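Local coordinates for competence damage-inducible protein A (Klebsiella pneumoniae subsp. pneumoniae MGH 78578, PDB 5V01), which has no established function but belongs to the CinA family, some members of which deamidate nicotinamide mononucleotide, at residues 42-47 / 109-114; 78-83 / 88-93. All coordinates share one frame; numbering follows the deposited sequence. Where two conformers were deposited one is given.

Contact 1: 42-47 / 109-114; sequences GNLAAA and IAVSGY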
# COMPACT_ATOMS: atom_id res chain seq x y z
N GLY A 42 -1.80 2.25 3.35
CA GLY A 42 -1.34 0.92 2.95
C GLY A 42 -1.76 -0.18 3.90
O GLY A 42 -1.50 -1.35 3.61
N ASN A 43 -2.41 0.17 5.01
CA ASN A 43 -2.88 -0.86 5.95
C ASN A 43 -3.98 -1.75 5.38
O ASN A 43 -4.13 -2.90 5.78
CB ASN A 43 -3.32 -0.22 7.26
CG ASN A 43 -2.16 0.27 8.07
OD1 ASN A 43 -1.37 -0.53 8.54
ND2 ASN A 43 -2.01 1.58 8.18
N LEU A 44 -4.77 -1.22 4.43
CA LEU A 44 -5.77 -2.09 3.78
C LEU A 44 -5.11 -3.14 2.88
O LEU A 44 -5.39 -4.35 3.00
CB LEU A 44 -6.79 -1.25 3.01
CG LEU A 44 -7.89 -2.05 2.30
CD1 LEU A 44 -8.73 -2.94 3.23
CD2 LEU A 44 -8.82 -1.14 1.53
N ALA A 45 -4.18 -2.69 2.03
CA ALA A 45 -3.36 -3.61 1.25
C ALA A 45 -2.68 -4.61 2.19
O ALA A 45 -2.61 -5.78 1.88
CB ALA A 45 -2.33 -2.84 0.40
N ALA A 46 -2.14 -4.12 3.31
CA ALA A 46 -1.36 -4.97 4.20
C ALA A 46 -2.22 -6.10 4.77
O ALA A 46 -1.77 -7.23 4.90
CB ALA A 46 -0.71 -4.17 5.31
N ALA A 47 -3.47 -5.80 5.09
CA ALA A 47 -4.39 -6.83 5.54
C ALA A 47 -4.59 -7.90 4.48
O ALA A 47 -4.57 -9.11 4.75
CB ALA A 47 -5.71 -6.23 5.96
N ILE A 109 -11.64 -0.98 -4.08
CA ILE A 109 -11.97 -0.18 -2.91
C ILE A 109 -11.07 1.03 -2.88
O ILE A 109 -9.85 0.89 -3.02
CB ILE A 109 -11.83 -0.96 -1.60
CG1 ILE A 109 -12.75 -2.19 -1.63
CG2 ILE A 109 -12.12 -0.06 -0.43
CD1 ILE A 109 -12.60 -3.12 -0.46
N ALA A 110 -11.68 2.20 -2.70
CA ALA A 110 -10.94 3.43 -2.38
C ALA A 110 -11.38 3.96 -1.04
O ALA A 110 -12.55 3.91 -0.72
CB ALA A 110 -11.13 4.49 -3.46
N VAL A 111 -10.43 4.49 -0.29
CA VAL A 111 -10.66 5.03 1.05
C VAL A 111 -9.91 6.36 1.13
O VAL A 111 -8.74 6.42 0.84
CB VAL A 111 -10.15 4.08 2.15
CG1 VAL A 111 -10.50 4.62 3.52
CG2 VAL A 111 -10.71 2.68 1.97
N SER A 112 -10.60 7.41 1.55
CA SER A 112 -9.99 8.72 1.73
C SER A 112 -10.64 9.43 2.89
O SER A 112 -11.86 9.58 2.90
CB SER A 112 -10.13 9.54 0.46
OG SER A 112 -9.43 10.76 0.56
N GLY A 113 -9.84 9.88 3.85
CA GLY A 113 -10.37 10.49 5.05
C GLY A 113 -9.36 11.35 5.78
O GLY A 113 -8.23 11.56 5.31
N TYR A 114 -9.81 11.88 6.91
CA TYR A 114 -8.97 12.59 7.87
C TYR A 114 -8.85 11.68 9.09
O TYR A 114 -9.80 11.57 9.87
CB TYR A 114 -9.57 13.95 8.27
CG TYR A 114 -9.73 14.89 7.12
CD1 TYR A 114 -8.60 15.46 6.50
CD2 TYR A 114 -11.00 15.22 6.63
CE1 TYR A 114 -8.74 16.32 5.42
CE2 TYR A 114 -11.14 16.08 5.55
CZ TYR A 114 -10.02 16.62 4.95
OH TYR A 114 -10.15 17.48 3.89
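Leu44, the second residue of helix 43-50, extends one branch, CD2, to the methyls of Ile109 and Val111 on strand 107-113. Its CG lies anti to the backbone N (chi1 -179°), which carries the isobutyl end away from the helix and toward the sheet, while chi2 turns CD2 rather than CD1 to the strand. CD2 meets Ile109 CG2 at 4.0 Å and, more loosely, Val111 CG2 at 4.3 Å.

Two residues apart, Ile109 and Val111 point to the same face of the sheet, and their CG2 methyls stand 3.9 Å from each other, a patch on which the leucine methyl rests. At chi1 -59° Ile109 sets CG2 anti to its backbone N, and this short branch, rather than the CG1-CD1 arm, is what Leu44 meets; the two side chains cross at about a right angle. Beta-branched residues suit an extended strand here, and the unbranched CB of leucine lets its methyls reach across; the CA atoms of Leu44 and Val111 are 9.1 Å apart.

The beginning of the helix is fixed by Glu37, whose carboxylate accepts from the backbone N of Leu44 and of Ala45. Gly42, at the N-cap, has a positive phi (106°), a conformation that glycine adopts without strain against the preceding carbonyl O. The small Ala45 and Ala46 pack against Val63 and Asn43 of the second subunit, respectively. Leu162 and Leu165 of helix 150-169 cover Leu44 and Ile109, respectively, completing the helix-on-sheet packing of a three-layer alpha/beta/alpha sandwich, with strand 107-113 central in its mixed sheet.

Contact 2: 78-83 / 88-93; sequences AETLAV and SEACVQ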
# COMPACT_ATOMS: atom_id res chain seq x y z
N ALA A 78 -8.22 17.37 -11.45
CA ALA A 78 -7.85 18.53 -10.63
C ALA A 78 -9.11 19.28 -10.16
O ALA A 78 -9.19 19.72 -9.01
CB ALA A 78 -6.93 19.47 -11.40
N GLU A 79 -10.06 19.42 -11.08
CA GLU A 79 -11.32 20.08 -10.83
C GLU A 79 -12.11 19.42 -9.69
O GLU A 79 -12.71 20.10 -8.86
CB GLU A 79 -12.11 20.07 -12.14
CG GLU A 79 -11.42 20.83 -13.26
CD GLU A 79 -10.11 20.22 -13.79
OE1 GLU A 79 -9.95 18.94 -13.89
OE2 GLU A 79 -9.23 21.07 -14.14
N THR A 80 -12.09 18.10 -9.65
CA THR A 80 -12.77 17.34 -8.59
C THR A 80 -12.17 17.64 -7.23
O THR A 80 -12.87 17.89 -6.24
CB THR A 80 -12.73 15.84 -8.89
OG1 THR A 80 -13.42 15.60 -10.12
CG2 THR A 80 -13.36 15.04 -7.76
N LEU A 81 -10.84 17.63 -7.18
CA LEU A 81 -10.16 17.93 -5.94
C LEU A 81 -10.35 19.39 -5.52
O LEU A 81 -10.56 19.65 -4.34
CB LEU A 81 -8.68 17.60 -6.05
CG LEU A 81 -8.42 16.09 -6.16
CD1 LEU A 81 -7.06 15.82 -6.78
CD2 LEU A 81 -8.55 15.38 -4.83
N ALA A 82 -10.35 20.31 -6.48
CA ALA A 82 -10.54 21.73 -6.15
C ALA A 82 -11.92 22.02 -5.53
O ALA A 82 -12.01 22.72 -4.52
CB ALA A 82 -10.33 22.60 -7.39
N VAL A 83 -12.97 21.44 -6.13
CA VAL A 83 -14.36 21.68 -5.72
C VAL A 83 -14.74 20.89 -4.48
O VAL A 83 -15.33 21.43 -3.54
CB VAL A 83 -15.35 21.39 -6.88
CG1 VAL A 83 -16.80 21.47 -6.42
CG2 VAL A 83 -15.14 22.37 -8.04
N SER A 88 -14.01 13.21 -0.02
CA SER A 88 -15.30 13.45 -0.65
C SER A 88 -15.75 12.22 -1.40
O SER A 88 -14.95 11.35 -1.80
CB SER A 88 -15.21 14.63 -1.63
OG SER A 88 -14.37 14.33 -2.75
N GLU A 89 -17.05 12.14 -1.59
CA GLU A 89 -17.64 11.14 -2.46
C GLU A 89 -17.02 11.16 -3.87
O GLU A 89 -16.66 10.12 -4.41
CB GLU A 89 -19.15 11.33 -2.55
CG GLU A 89 -19.83 10.21 -3.31
CD GLU A 89 -21.34 10.32 -3.36
OE1 GLU A 89 -21.85 11.42 -3.57
OE2 GLU A 89 -22.00 9.28 -3.24
N ALA A 90 -16.92 12.34 -4.48
CA ALA A 90 -16.42 12.43 -5.85
C ALA A 90 -14.99 11.93 -5.98
O ALA A 90 -14.65 11.23 -6.93
CB ALA A 90 -16.53 13.85 -6.36
N CYS A 91 -14.16 12.24 -4.99
CA CYS A 91 -12.78 11.78 -5.04
C CYS A 91 -12.68 10.27 -4.91
O CYS A 91 -11.99 9.64 -5.70
CB CYS A 91 -11.95 12.41 -3.96
SG CYS A 91 -10.21 11.87 -4.03
N VAL A 92 -13.38 9.67 -3.94
CA VAL A 92 -13.28 8.21 -3.80
C VAL A 92 -13.86 7.50 -5.02
O VAL A 92 -13.37 6.45 -5.42
CB VAL A 92 -13.83 7.63 -2.46
CG1 VAL A 92 -12.93 8.02 -1.30
CG2 VAL A 92 -15.30 7.95 -2.21
N GLN A 93 -14.92 8.07 -5.63
CA GLN A 93 -15.40 7.50 -6.91
C GLN A 93 -14.29 7.48 -7.95
O GLN A 93 -14.03 6.45 -8.57
CB GLN A 93 -16.60 8.28 -7.45
CG GLN A 93 -17.86 8.07 -6.67
CD GLN A 93 -18.96 9.05 -7.02
OE1 GLN A 93 -18.71 10.19 -7.41
NE2 GLN A 93 -20.19 8.60 -6.86
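Thr80 lays its methyl over the first turn of helix 89-103: CG2 is 3.7 Å from Ala90 CB and 4.0 Å from Cys91 N. With CG2 anti to the backbone N, its hydroxyl stands on the other branch, beside that N (chi1 -62°), where OG1 hydrogen-bonds Glu94 one turn further along the second helix. Threonine thus serves both needs, a methyl for packing and a hydroxyl for a polar partner, and the small Ala90 offers only a methyl for Thr80 CG2 to rest on. The nearest CA atoms, those of Thr80 and Cys91, are 6.6 Å apart.

Helices 78-84 and 89-103 form a helical hairpin with a short connection; the two segments run nearly antiparallel, at 152°, with axes 9.4 Å apart at closest approach. Ser88 ends the connection as the N-cap of the second helix. Its OG accepts from Cys91 N at 3.1 Å and also bonds Ser85 O, so one small hydroxyl ties the helix start to the preceding turn.

Beside this, Leu81 sets off along the flank of its helix, yet its end bends back to the partner, bringing CD2 within 4.0 Å of Cys91 SG. The thiol gets there by lying anti to its own backbone N (chi1 -178°), and its modest size and weak polarity suit a buried seam. Helix 67-74 borders the same pair, with Asp67 and Arg71 touching Leu81 and Lys70 touching Cys91.

Strand 107-113 joins the two contacts through its two faces. Contact 1 uses the face bearing Ile109 and Val111; the reverse face, with Ala110 and Ser112, receives helix 89-103 from contact 2. Ala110 CB lies 3.6 Å from Val92 O, and Ser112 CB is equally close to Val92 CG1, at 3.6 Å. Ser112 OG also hydrogen-bonds Ala86 O, in the connection of the hairpin. The contact centres are about 17 Å apart, that of contact 1 about 5 Å and that of contact 2 about 15 Å from the centre of the chain. In sequence, 78-83 and 88-93 both fall between 42-47 and 109-114. A bound sodium ion lies about 12 Å from the side chain of Ile109.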